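Local atomic coordinates of fructuronate-tagaturonate epimerase UxaE (Cohnella laeviribosi, PDB entry 6ILA), a protein that probably interconverts D-fructuronate and D-tagaturonate by epimerisation in a zinc-containing TIM barrel. Residues Ala91-Gly96 with Val364-Thr369; Ser299-Phe304 with Ser340-Ala345; Gly344-Ser349 with Gly480-Leu485. All coordinates share one frame; numbering follows the deposited sequence.

Contact 1 (Ala91-Gly96 with Val364-Thr369); sequences ATIGLG and VKTAGT. With PO4 (phosphate ion), chain E.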
ATOM      1  N   ALA A  91     -12.507  -7.377   5.902  1.00 29.09           N
ATOM      2  CA  ALA A  91     -11.844  -7.234   4.616  1.00 29.50           C
ATOM      3  C   ALA A  91     -11.277  -5.821   4.480  1.00 33.91           C
ATOM      4  O   ALA A  91     -11.980  -4.829   4.724  1.00 30.51           O
ATOM      5  CB  ALA A  91     -12.813  -7.536   3.481  1.00 23.06           C
ATOM      6  N   THR A  92      -9.993  -5.735   4.126  1.00 37.26           N
ATOM      7  CA  THR A  92      -9.334  -4.450   3.914  1.00 38.53           C
ATOM      8  C   THR A  92      -8.611  -4.447   2.573  1.00 36.26           C
ATOM      9  O   THR A  92      -8.347  -5.495   1.972  1.00 32.80           O
ATOM     10  CB  THR A  92      -8.325  -4.100   5.033  1.00 38.46           C
ATOM     11  OG1 THR A  92      -7.183  -4.967   4.947  1.00 37.86           O
ATOM     12  CG2 THR A  92      -8.970  -4.203   6.436  1.00 39.40           C
ATOM     13  N   ILE A  93      -8.314  -3.238   2.113  1.00 38.11           N
ATOM     14  CA  ILE A  93      -7.510  -3.002   0.923  1.00 38.42           C
ATOM     15  C   ILE A  93      -6.588  -1.820   1.180  1.00 37.86           C
ATOM     16  O   ILE A  93      -7.004  -0.803   1.750  1.00 37.48           O
ATOM     17  CB  ILE A  93      -8.376  -2.735  -0.323  1.00 39.63           C
ATOM     18  CG1 ILE A  93      -7.477  -2.378  -1.509  1.00 37.97           C
ATOM     19  CG2 ILE A  93      -9.384  -1.636  -0.052  1.00 34.03           C
ATOM     20  CD1 ILE A  93      -8.214  -2.258  -2.792  1.00 39.38           C
ATOM     21  N   GLY A  94      -5.323  -1.976   0.774  1.00 34.91           N
ATOM     22  CA  GLY A  94      -4.354  -0.897   0.820  1.00 32.05           C
ATOM     23  C   GLY A  94      -4.361  -0.132  -0.491  1.00 35.76           C
ATOM     24  O   GLY A  94      -4.345  -0.731  -1.568  1.00 35.65           O
ATOM     25  N   LEU A  95      -4.415   1.184  -0.394  1.00 34.80           N
ATOM     26  CA  LEU A  95      -4.615   2.016  -1.574  1.00 37.16           C
ATOM     27  C   LEU A  95      -3.451   2.977  -1.670  1.00 32.20           C
ATOM     28  O   LEU A  95      -3.558   4.145  -1.319  1.00 35.49           O
ATOM     29  CB  LEU A  95      -5.934   2.702  -1.484  1.00 41.91           C
ATOM     30  CG  LEU A  95      -6.987   1.597  -1.618  1.00 36.41           C
ATOM     31  CD1 LEU A  95      -8.361   2.049  -1.165  1.00 33.62           C
ATOM     32  CD2 LEU A  95      -7.004   1.122  -3.056  1.00 35.84           C
ATOM     33  N   GLY A  96      -2.326   2.462  -2.146  1.00 36.91           N
ATOM     34  CA  GLY A  96      -1.135   3.265  -2.223  1.00 33.75           C
ATOM     35  C   GLY A  96      -1.323   4.348  -3.252  1.00 32.48           C
ATOM     36  O   GLY A  96      -1.895   4.129  -4.317  1.00 34.33           O
ATOM     37  N   VAL A 364      -5.138  -6.896   0.757  1.00 36.60           N
ATOM     38  CA  VAL A 364      -4.576  -6.812  -0.581  1.00 30.27           C
ATOM     39  C   VAL A 364      -4.013  -5.407  -0.759  1.00 28.24           C
ATOM     40  O   VAL A 364      -4.745  -4.424  -0.619  1.00 28.31           O
ATOM     41  CB  VAL A 364      -5.634  -7.127  -1.653  1.00 28.57           C
ATOM     42  CG1 VAL A 364      -4.984  -7.335  -2.991  1.00 36.03           C
ATOM     43  CG2 VAL A 364      -6.391  -8.356  -1.291  1.00 31.02           C
ATOM     44  N   LYS A 365      -2.725  -5.314  -1.090  1.00 33.81           N
ATOM     45  CA  LYS A 365      -1.998  -4.049  -1.186  1.00 32.38           C
ATOM     46  C   LYS A 365      -1.805  -3.649  -2.644  1.00 27.82           C
ATOM     47  O   LYS A 365      -1.091  -4.322  -3.379  1.00 33.46           O
ATOM     48  CB  LYS A 365      -0.630  -4.162  -0.511  1.00 30.88           C
ATOM     49  CG  LYS A 365      -0.673  -4.244   0.977  1.00 31.69           C
ATOM     50  CD  LYS A 365       0.639  -3.820   1.596  1.00 40.64           C
ATOM     51  CE  LYS A 365       0.576  -3.934   3.112  1.00 44.27           C
ATOM     52  NZ  LYS A 365       1.912  -3.860   3.774  1.00 43.80           N
ATOM     53  N   THR A 366      -2.393  -2.537  -3.049  1.00 32.59           N
ATOM     54  CA  THR A 366      -2.083  -1.929  -4.333  1.00 37.35           C
ATOM     55  C   THR A 366      -1.356  -0.615  -4.089  1.00 32.99           C
ATOM     56  O   THR A 366      -1.504   0.008  -3.038  1.00 31.15           O
ATOM     57  CB  THR A 366      -3.347  -1.675  -5.188  1.00 34.51           C
ATOM     58  OG1 THR A 366      -3.889  -0.392  -4.882  1.00 36.09           O
ATOM     59  CG2 THR A 366      -4.415  -2.718  -4.942  1.00 26.40           C
ATOM     60  N   ALA A 367      -0.559  -0.200  -5.073  1.00 36.74           N
ATOM     61  CA  ALA A 367       0.148   1.077  -4.981  1.00 37.91           C
ATOM     62  C   ALA A 367       0.627   1.564  -6.345  1.00 31.73           C
ATOM     63  O   ALA A 367       0.168   2.594  -6.836  1.00 36.86           O
ATOM     64  CB  ALA A 367       1.335   0.973  -4.011  1.00 40.57           C
ATOM     65  N   GLY A 368       1.539   0.834  -6.976  1.00 31.57           N
ATOM     66  CA  GLY A 368       2.079   1.300  -8.241  1.00 35.61           C
ATOM     67  C   GLY A 368       1.052   1.334  -9.357  1.00 34.07           C
ATOM     68  O   GLY A 368       1.103   2.205 -10.226  1.00 38.26           O
ATOM     69  N   THR A 369       0.117   0.383  -9.361  1.00 37.04           N
ATOM     70  CA  THR A 369      -0.892   0.330 -10.417  1.00 28.45           C
ATOM     71  C   THR A 369      -1.709   1.610 -10.478  1.00 32.37           C
ATOM     72  O   THR A 369      -2.246   1.954 -11.539  1.00 33.67           O
ATOM     73  CB  THR A 369      -1.806  -0.871 -10.197  1.00 31.49           C
ATOM     74  OG1 THR A 369      -2.521  -1.166 -11.401  1.00 37.81           O
ATOM     75  CG2 THR A 369      -2.785  -0.585  -9.096  1.00 30.48           C
TER
HETATM   76  P   PO4 E 504       1.163  -2.539  -7.218  1.00 40.47           P
HETATM   77  O1  PO4 E 504       1.651  -2.524  -8.633  1.00 37.79           O
HETATM   78  O2  PO4 E 504       2.236  -2.015  -6.313  1.00 40.20           O
HETATM   79  O3  PO4 E 504      -0.018  -1.600  -7.123  1.00 33.61           O
HETATM   80  O4  PO4 E 504       0.799  -3.966  -6.831  1.00 36.31           O

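Contact 2 (Ser299-Phe304 with Ser340-Ala345); sequences SMAPRF and SIHSGA. With PO4 (phosphate ion), chain E.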
ATOM      1  N   SER A 299      -1.847  -9.328  10.401  1.00 39.40           N
ATOM      2  CA  SER A 299      -1.799 -10.080   9.161  1.00 36.84           C
ATOM      3  C   SER A 299      -0.378 -10.535   8.846  1.00 42.32           C
ATOM      4  O   SER A 299       0.605  -9.876   9.208  1.00 43.66           O
ATOM      5  CB  SER A 299      -2.338  -9.243   8.010  1.00 36.03           C
ATOM      6  OG  SER A 299      -1.509  -8.109   7.869  1.00 46.43           O
ATOM      7  N   MET A 300      -0.304 -11.671   8.146  1.00 35.51           N
ATOM      8  CA  MET A 300       0.914 -12.228   7.578  1.00 35.54           C
ATOM      9  C   MET A 300       0.906 -12.063   6.062  1.00 33.28           C
ATOM     10  O   MET A 300      -0.118 -12.264   5.411  1.00 35.15           O
ATOM     11  CB  MET A 300       1.033 -13.717   7.913  1.00 37.00           C
ATOM     12  CG  MET A 300       2.437 -14.163   8.179  1.00 38.73           C
ATOM     13  SD  MET A 300       2.895 -13.717   9.862  1.00 66.38           S
ATOM     14  CE  MET A 300       2.383 -15.209  10.698  1.00 36.49           C
ATOM     15  N   ALA A 301       2.052 -11.734   5.493  1.00 33.28           N
ATOM     16  CA  ALA A 301       2.201 -11.590   4.049  1.00 28.44           C
ATOM     17  C   ALA A 301       3.369 -12.449   3.617  1.00 30.74           C
ATOM     18  O   ALA A 301       4.521 -12.001   3.643  1.00 33.10           O
ATOM     19  CB  ALA A 301       2.426 -10.137   3.665  1.00 34.34           C
ATOM     20  N   PRO A 302       3.125 -13.693   3.228  1.00 31.79           N
ATOM     21  CA  PRO A 302       4.205 -14.609   2.873  1.00 33.29           C
ATOM     22  C   PRO A 302       4.688 -14.429   1.431  1.00 34.54           C
ATOM     23  O   PRO A 302       4.239 -13.571   0.681  1.00 37.24           O
ATOM     24  CB  PRO A 302       3.561 -15.988   3.082  1.00 35.98           C
ATOM     25  CG  PRO A 302       2.127 -15.782   2.846  1.00 27.46           C
ATOM     26  CD  PRO A 302       1.829 -14.394   3.350  1.00 30.23           C
ATOM     27  N   ARG A 303       5.655 -15.255   1.065  1.00 35.54           N
ATOM     28  CA  ARG A 303       6.173 -15.331  -0.290  1.00 33.06           C
ATOM     29  C   ARG A 303       5.562 -16.576  -0.917  1.00 33.10           C
ATOM     30  O   ARG A 303       5.968 -17.698  -0.600  1.00 32.34           O
ATOM     31  CB  ARG A 303       7.697 -15.411  -0.279  1.00 38.10           C
ATOM     32  CG  ARG A 303       8.381 -14.675  -1.394  1.00 43.24           C
ATOM     33  CD  ARG A 303       8.699 -15.561  -2.583  1.00 40.30           C
ATOM     34  NE  ARG A 303       9.540 -14.839  -3.523  1.00 44.76           N
ATOM     35  CZ  ARG A 303       9.649 -15.130  -4.808  1.00 52.26           C
ATOM     36  NH1 ARG A 303       8.969 -16.142  -5.313  1.00 49.91           N
ATOM     37  NH2 ARG A 303      10.432 -14.396  -5.586  1.00 64.04           N
ATOM     38  N   PHE A 304       4.585 -16.382  -1.794  1.00 34.66           N
ATOM     39  CA  PHE A 304       3.907 -17.512  -2.407  1.00 31.60           C
ATOM     40  C   PHE A 304       4.763 -18.139  -3.494  1.00 30.74           C
ATOM     41  O   PHE A 304       5.631 -17.493  -4.086  1.00 32.78           O
ATOM     42  CB  PHE A 304       2.570 -17.086  -3.003  1.00 29.82           C
ATOM     43  CG  PHE A 304       1.677 -16.407  -2.028  1.00 28.01           C
ATOM     44  CD1 PHE A 304       0.956 -17.138  -1.120  1.00 25.84           C
ATOM     45  CD2 PHE A 304       1.574 -15.031  -2.012  1.00 33.33           C
ATOM     46  CE1 PHE A 304       0.133 -16.513  -0.211  1.00 36.49           C
ATOM     47  CE2 PHE A 304       0.753 -14.388  -1.095  1.00 34.55           C
ATOM     48  CZ  PHE A 304       0.027 -15.128  -0.197  1.00 31.39           C
ATOM     49  N   SER A 340      -2.001 -11.344   3.924  1.00 34.26           N
ATOM     50  CA  SER A 340      -1.826 -10.063   3.269  1.00 30.86           C
ATOM     51  C   SER A 340      -1.157 -10.297   1.915  1.00 36.03           C
ATOM     52  O   SER A 340      -0.064 -10.868   1.844  1.00 35.61           O
ATOM     53  CB  SER A 340      -0.996  -9.144   4.170  1.00 42.19           C
ATOM     54  OG  SER A 340      -1.177  -7.765   3.896  1.00 44.51           O
ATOM     55  N   ILE A 341      -1.794  -9.851   0.840  1.00 37.91           N
ATOM     56  CA  ILE A 341      -1.255 -10.053  -0.500  1.00 34.00           C
ATOM     57  C   ILE A 341      -0.523  -8.790  -0.923  1.00 35.94           C
ATOM     58  O   ILE A 341      -1.134  -7.758  -1.219  1.00 35.26           O
ATOM     59  CB  ILE A 341      -2.331 -10.430  -1.520  1.00 29.23           C
ATOM     60  CG1 ILE A 341      -2.776 -11.874  -1.311  1.00 37.58           C
ATOM     61  CG2 ILE A 341      -1.731 -10.415  -2.861  1.00 27.27           C
ATOM     62  CD1 ILE A 341      -3.641 -12.096  -0.107  1.00 39.28           C
ATOM     63  N   HIS A 342       0.793  -8.888  -0.959  1.00 32.61           N
ATOM     64  CA  HIS A 342       1.626  -7.845  -1.508  1.00 30.68           C
ATOM     65  C   HIS A 342       1.748  -8.018  -3.009  1.00 36.66           C
ATOM     66  O   HIS A 342       1.493  -9.092  -3.556  1.00 40.73           O
ATOM     67  CB  HIS A 342       2.986  -7.870  -0.838  1.00 33.62           C
ATOM     68  CG  HIS A 342       2.948  -7.375   0.567  1.00 35.55           C
ATOM     69  ND1 HIS A 342       3.840  -6.449   1.055  1.00 45.73           N
ATOM     70  CD2 HIS A 342       2.099  -7.648   1.584  1.00 40.39           C
ATOM     71  CE1 HIS A 342       3.550  -6.182   2.316  1.00 46.99           C
ATOM     72  NE2 HIS A 342       2.503  -6.904   2.664  1.00 38.49           N
ATOM     73  N   SER A 343       2.129  -6.933  -3.680  1.00 39.86           N
ATOM     74  CA  SER A 343       2.220  -6.878  -5.135  1.00 34.43           C
ATOM     75  C   SER A 343       0.913  -7.282  -5.795  1.00 38.36           C
ATOM     76  O   SER A 343       0.896  -7.681  -6.969  1.00 40.60           O
ATOM     77  CB  SER A 343       3.373  -7.744  -5.644  1.00 37.34           C
ATOM     78  OG  SER A 343       4.601  -7.053  -5.500  1.00 49.24           O
ATOM     79  N   GLY A 344      -0.187  -7.137  -5.050  1.00 33.32           N
ATOM     80  CA  GLY A 344      -1.446  -7.741  -5.443  1.00 34.05           C
ATOM     81  C   GLY A 344      -2.088  -7.143  -6.678  1.00 36.24           C
ATOM     82  O   GLY A 344      -2.845  -7.828  -7.369  1.00 40.05           O
ATOM     83  N   ALA A 345      -1.822  -5.875  -6.971  1.00 32.61           N
ATOM     84  CA  ALA A 345      -2.470  -5.273  -8.122  1.00 34.53           C
ATOM     85  C   ALA A 345      -2.166  -6.080  -9.365  1.00 33.16           C
ATOM     86  O   ALA A 345      -1.026  -6.475  -9.593  1.00 39.28           O
ATOM     87  CB  ALA A 345      -2.004  -3.834  -8.317  1.00 37.57           C
TER
HETATM   88  P   PO4 E 504       1.163  -2.539  -7.218  1.00 40.47           P
HETATM   89  O1  PO4 E 504       1.651  -2.524  -8.633  1.00 37.79           O
HETATM   90  O2  PO4 E 504       2.236  -2.015  -6.313  1.00 40.20           O
HETATM   91  O3  PO4 E 504      -0.018  -1.600  -7.123  1.00 33.61           O
HETATM   92  O4  PO4 E 504       0.799  -3.966  -6.831  1.00 36.31           O
HETATM   93  O   HOH W   1       2.120 -11.590  -0.353  1.00 35.43           O

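Contact 3 (Gly344-Ser349 with Gly480-Leu485); sequences GADKFS and GKHLDL. With PO4 (phosphate ion), chain E.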
ATOM      1  N   GLY A 344      -0.187  -7.137  -5.050  1.00 33.32           N
ATOM      2  CA  GLY A 344      -1.446  -7.741  -5.443  1.00 34.05           C
ATOM      3  C   GLY A 344      -2.088  -7.143  -6.678  1.00 36.24           C
ATOM      4  O   GLY A 344      -2.845  -7.828  -7.369  1.00 40.05           O
ATOM      5  N   ALA A 345      -1.822  -5.875  -6.971  1.00 32.61           N
ATOM      6  CA  ALA A 345      -2.470  -5.273  -8.122  1.00 34.53           C
ATOM      7  C   ALA A 345      -2.166  -6.080  -9.365  1.00 33.16           C
ATOM      8  O   ALA A 345      -1.026  -6.475  -9.593  1.00 39.28           O
ATOM      9  CB  ALA A 345      -2.004  -3.834  -8.317  1.00 37.57           C
ATOM     10  N   ASP A 346      -3.195  -6.335 -10.163  1.00 34.48           N
ATOM     11  CA  ASP A 346      -3.099  -6.967 -11.474  1.00 35.00           C
ATOM     12  C   ASP A 346      -2.875  -8.463 -11.379  1.00 32.29           C
ATOM     13  O   ASP A 346      -2.617  -9.111 -12.391  1.00 33.52           O
ATOM     14  CB  ASP A 346      -1.992  -6.327 -12.330  1.00 39.85           C
ATOM     15  CG  ASP A 346      -1.912  -4.822 -12.144  1.00 44.91           C
ATOM     16  OD1 ASP A 346      -2.890  -4.127 -12.509  1.00 45.62           O
ATOM     17  OD2 ASP A 346      -0.890  -4.345 -11.591  1.00 47.52           O
ATOM     18  N   LYS A 347      -2.946  -9.024 -10.183  1.00 32.19           N
ATOM     19  CA  LYS A 347      -2.913 -10.471  -9.998  1.00 34.34           C
ATOM     20  C   LYS A 347      -4.313 -11.058 -10.193  1.00 38.37           C
ATOM     21  O   LYS A 347      -4.859 -11.721  -9.306  1.00 37.52           O
ATOM     22  CB  LYS A 347      -2.365 -10.813  -8.617  1.00 31.72           C
ATOM     23  CG  LYS A 347      -0.971 -10.259  -8.339  1.00 33.82           C
ATOM     24  CD  LYS A 347       0.103 -10.774  -9.293  1.00 31.39           C
ATOM     25  CE  LYS A 347       1.394 -10.010  -9.081  1.00 30.90           C
ATOM     26  NZ  LYS A 347       1.314  -8.560  -9.483  1.00 26.41           N
ATOM     27  N   PHE A 348      -4.885 -10.812 -11.385  1.00 35.20           N
ATOM     28  CA  PHE A 348      -6.276 -11.178 -11.654  1.00 36.06           C
ATOM     29  C   PHE A 348      -6.510 -12.686 -11.571  1.00 38.79           C
ATOM     30  O   PHE A 348      -7.638 -13.119 -11.323  1.00 37.67           O
ATOM     31  CB  PHE A 348      -6.702 -10.671 -13.029  1.00 33.64           C
ATOM     32  CG  PHE A 348      -6.733  -9.164 -13.154  1.00 36.91           C
ATOM     33  CD1 PHE A 348      -7.432  -8.387 -12.253  1.00 38.95           C
ATOM     34  CD2 PHE A 348      -6.081  -8.528 -14.194  1.00 32.78           C
ATOM     35  CE1 PHE A 348      -7.465  -6.992 -12.393  1.00 44.89           C
ATOM     36  CE2 PHE A 348      -6.109  -7.139 -14.333  1.00 37.95           C
ATOM     37  CZ  PHE A 348      -6.791  -6.370 -13.439  1.00 38.29           C
ATOM     38  N   SER A 349      -5.470 -13.491 -11.746  1.00 38.21           N
ATOM     39  CA  SER A 349      -5.613 -14.942 -11.735  1.00 39.61           C
ATOM     40  C   SER A 349      -5.735 -15.537 -10.333  1.00 40.90           C
ATOM     41  O   SER A 349      -6.071 -16.725 -10.216  1.00 33.76           O
ATOM     42  CB  SER A 349      -4.412 -15.582 -12.437  1.00 32.95           C
ATOM     43  OG  SER A 349      -4.676 -15.839 -13.791  1.00 38.30           O
ATOM     44  N   GLY A 480     -12.071  -1.409  -9.220  1.00 37.29           N
ATOM     45  CA  GLY A 480     -13.300  -2.167  -9.064  1.00 36.07           C
ATOM     46  C   GLY A 480     -13.153  -3.597  -9.552  1.00 38.14           C
ATOM     47  O   GLY A 480     -13.516  -4.543  -8.849  1.00 39.30           O
ATOM     48  N   LYS A 481     -12.644  -3.762 -10.777  1.00 37.50           N
ATOM     49  CA  LYS A 481     -12.261  -5.073 -11.294  1.00 38.86           C
ATOM     50  C   LYS A 481     -11.628  -5.894 -10.170  1.00 37.90           C
ATOM     51  O   LYS A 481     -12.051  -7.017  -9.880  1.00 36.69           O
ATOM     52  CB  LYS A 481     -11.287  -4.891 -12.489  1.00 41.94           C
ATOM     53  CG  LYS A 481     -11.426  -5.826 -13.707  1.00 39.97           C
ATOM     54  CD  LYS A 481     -10.839  -5.209 -15.030  1.00 51.44           C
ATOM     55  CE  LYS A 481      -9.485  -5.841 -15.488  1.00 49.28           C
ATOM     56  NZ  LYS A 481      -8.790  -5.177 -16.676  1.00 35.82           N
ATOM     57  N   HIS A 482     -10.646  -5.307  -9.485  1.00 36.67           N
ATOM     58  CA  HIS A 482      -9.974  -5.987  -8.385  1.00 37.07           C
ATOM     59  C   HIS A 482     -10.984  -6.454  -7.336  1.00 38.99           C
ATOM     60  O   HIS A 482     -11.084  -7.653  -7.037  1.00 36.66           O
ATOM     61  CB  HIS A 482      -8.915  -5.050  -7.770  1.00 38.04           C
ATOM     62  CG  HIS A 482      -7.678  -4.877  -8.614  1.00 42.03           C
ATOM     63  ND1 HIS A 482      -7.691  -4.266  -9.853  1.00 42.49           N
ATOM     64  CD2 HIS A 482      -6.390  -5.245  -8.396  1.00 37.93           C
ATOM     65  CE1 HIS A 482      -6.471  -4.281 -10.364  1.00 39.38           C
ATOM     66  NE2 HIS A 482      -5.662  -4.863  -9.496  1.00 36.01           N
ATOM     67  N   LEU A 483     -11.781  -5.521  -6.798  1.00 36.10           N
ATOM     68  CA  LEU A 483     -12.689  -5.870  -5.708  1.00 32.71           C
ATOM     69  C   LEU A 483     -13.789  -6.841  -6.139  1.00 35.55           C
ATOM     70  O   LEU A 483     -14.241  -7.655  -5.322  1.00 33.55           O
ATOM     71  CB  LEU A 483     -13.302  -4.609  -5.122  1.00 32.39           C
ATOM     72  CG  LEU A 483     -12.319  -3.518  -4.683  1.00 36.10           C
ATOM     73  CD1 LEU A 483     -13.087  -2.316  -4.223  1.00 32.08           C
ATOM     74  CD2 LEU A 483     -11.409  -3.996  -3.581  1.00 30.01           C
ATOM     75  N   ASP A 484     -14.245  -6.773  -7.394  1.00 30.08           N
ATOM     76  CA  ASP A 484     -15.271  -7.708  -7.842  1.00 35.11           C
ATOM     77  C   ASP A 484     -14.701  -9.106  -8.023  1.00 40.01           C
ATOM     78  O   ASP A 484     -15.348 -10.107  -7.669  1.00 36.62           O
ATOM     79  CB  ASP A 484     -15.897  -7.232  -9.147  1.00 43.85           C
ATOM     80  CG  ASP A 484     -16.493  -5.840  -9.041  1.00 49.69           C
ATOM     81  OD1 ASP A 484     -16.778  -5.260 -10.115  1.00 49.07           O
ATOM     82  OD2 ASP A 484     -16.674  -5.327  -7.902  1.00 48.06           O
ATOM     83  N   LEU A 485     -13.491  -9.187  -8.587  1.00 38.46           N
ATOM     84  CA  LEU A 485     -12.805 -10.464  -8.728  1.00 37.29           C
ATOM     85  C   LEU A 485     -12.485 -11.076  -7.382  1.00 37.39           C
ATOM     86  O   LEU A 485     -12.436 -12.308  -7.257  1.00 42.84           O
ATOM     87  CB  LEU A 485     -11.526 -10.279  -9.532  1.00 33.90           C
ATOM     88  CG  LEU A 485     -11.877 -10.272 -11.004  1.00 33.57           C
ATOM     89  CD1 LEU A 485     -10.713  -9.763 -11.834  1.00 41.34           C
ATOM     90  CD2 LEU A 485     -12.253 -11.681 -11.374  1.00 36.61           C
TER
HETATM   91  P   PO4 E 504       1.163  -2.539  -7.218  1.00 40.47           P
HETATM   92  O1  PO4 E 504       1.651  -2.524  -8.633  1.00 37.79           O
HETATM   93  O2  PO4 E 504       2.236  -2.015  -6.313  1.00 40.20           O
HETATM   94  O3  PO4 E 504      -0.018  -1.600  -7.123  1.00 33.61           O
HETATM   95  O4  PO4 E 504       0.799  -3.966  -6.831  1.00 36.31           O

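Contact 1 (Ala91-Gly96 with Val364-Thr369)
Thr366 carries OG1 in the position between its backbone N and carbonyl carbon (chi1 88°), and this swings the hydroxyl toward Gly94 O; Ile93, with chi1 and chi2 both extended, sends CD1 toward the methyl of the same threonine, 4.4 Å from Thr366 CG2. The two residues stand on neighbouring strands of a TIM barrel, 92-95 and 363-366, the first and the last of eight, and their pairing closes the cylinder. The strands run parallel. Gly94 N donates to Val364 O at 2.9 Å, and Gly94 O receives Thr366 N at 3.0 Å. The hydroxyl adds a weak bond to this oxygen, with Thr366 OG1 3.4 Å from Gly94 O, while it is also hydrogen-bonded to Asn370. Gly96 N to Thr366 O, 2.7 Å, completes the pairing.

Ile93, Leu95, Val364 and Thr366 lie on the outer face, where helix 468-486 packs over Ile93, Val364 and Thr366. Lys365 points the other way, into the barrel, where its ammonium forms salt bridges with Asp159 and Glu268 close to the zinc. Beyond the strand, Ala367 is the N-cap of helix 368-381, and the start of this helix holds a phosphate, probably from the crystallisation liquor, at a place where TIM barrels often bind phosphate groups. Three successive amides point at the anion, whose charge the helix dipole would favour. Ala367 N donates to phosphate O3. Gly368 N donates to phosphate O2 at 3.0 Å. Thr369 N meets phosphate O3 at 3.0 Å in a nearly straight bond of 176°.

Contact 2 (Ser299-Phe304 with Ser340-Ala345)
The zinc site of the TIM barrel lies at the C-terminal ends of its strands, and this contact brings one of the metal residues, His342, to strand 299-301. The two neighbouring parallel strands, 299-301 and 338-341, belong to a beta-alpha-beta crossover through helix 318-335. Ala301 and His342 meet at the strand ends: with CG anti to the carbonyl carbon (chi1 -72°), the imidazole is turned back so that CD2 and NE2 both lie against the Ala301 methyl, at 3.3 Å from His342 CD2 to Ala301 CB. His342 NE2 is hydrogen-bonded to Glu268, which would fix the rotation of the ring beside the metal.

Between the two segments there is one backbone hydrogen bond, Ser340 N to Met300 O at 2.6 Å; Met300 is also backbone-bonded to Lys338. Ser340 CB packs on the Ala301 methyl, 3.6 Å from Ala301 CB. The hydroxyls of Ser299 and Ser340 come within 4.0 Å of each other, OG to OG, yet both bond to OE2 of Glu268, so that two adjacent strands hold one carboxylate while its OE1 takes His342 NE2 and the Lys365 ammonium.

Phe304 CE2 rests 4.3 Å from Ile341 CG1, and Phe321 packs edge-to-face with the phenyl ring. Where the chains diverge at the strand ends, a water donates to Pro302 O and Ser340 O and accepts from His342 N, with 3.1 Å between that nitrogen and the water oxygen.

Contact 3 (Gly344-Ser349 with Gly480-Leu485)
Phe348 and His482 form a T-shaped pair: the phenyl ring turns its edge to the face of the imidazole, with centroids 5.0 Å apart and planes at 63°. Phe348 CE1 sits over the imidazole toward its rim, 3.5 Å from His482 CE1. The benzyl group, its CG anti to the carbonyl carbon (chi1 -65°), projects from the loop toward helix 468-486, where two more side chains cross it at about a right angle. Leu485 CD1 touches Phe348 CD1 at 3.6 Å, and the bent chain of Lys481 brings CE to 3.4 Å from Phe348 CZ. One face of the phenyl ring is covered by the loop itself, through Asp346 CA.

The imidazole is gripped by both of its nitrogens. Asp346 N donates to His482 NE2 at 2.9 Å, coming in somewhat tilted from the ring plane, and ND1 bonds to His478 O one turn back along the helix. NE2 therefore acts as acceptor, consistent with a neutral ring protonated on ND1. The Asp346 carboxylate is turned steeply to the imidazole, its plane 77° away, and OD1 makes a salt bridge with Arg434.

Gly344 to Lys347 form a type II beta turn, and Lys347 NZ folds back onto Ala345 O at 3.1 Å. Ala345 N also donates to the phosphate. The turn whose Asp346 N is held by His482 therefore follows a barrel strand and borders the anion pocket at the C-terminal end of the TIM barrel.

How the contacts relate
Contacts 1 and 2 lie in the buried barrel and adjoin through the neighbouring strands 363-366 and 338-341, which are joined by a probable bond from Lys365 N to Ile341 O; contact 3 lies further out and reaches the surface at Lys481. The chemistry changes accordingly. Backbone bonding dominates contact 1, contact 2 has a single such bond beside a zinc-binding histidine and two serines that share Glu268, and contact 3 combines rings and alkyl chains with one backbone-to-imidazole bond. Contacts 2 and 3 share Gly344 and Ala345, and helix 468-486 serves contacts 1 and 3. The phosphate touches all three, while Thr369 OG1 probably bonds to Asp346 OD1 between contacts 1 and 3.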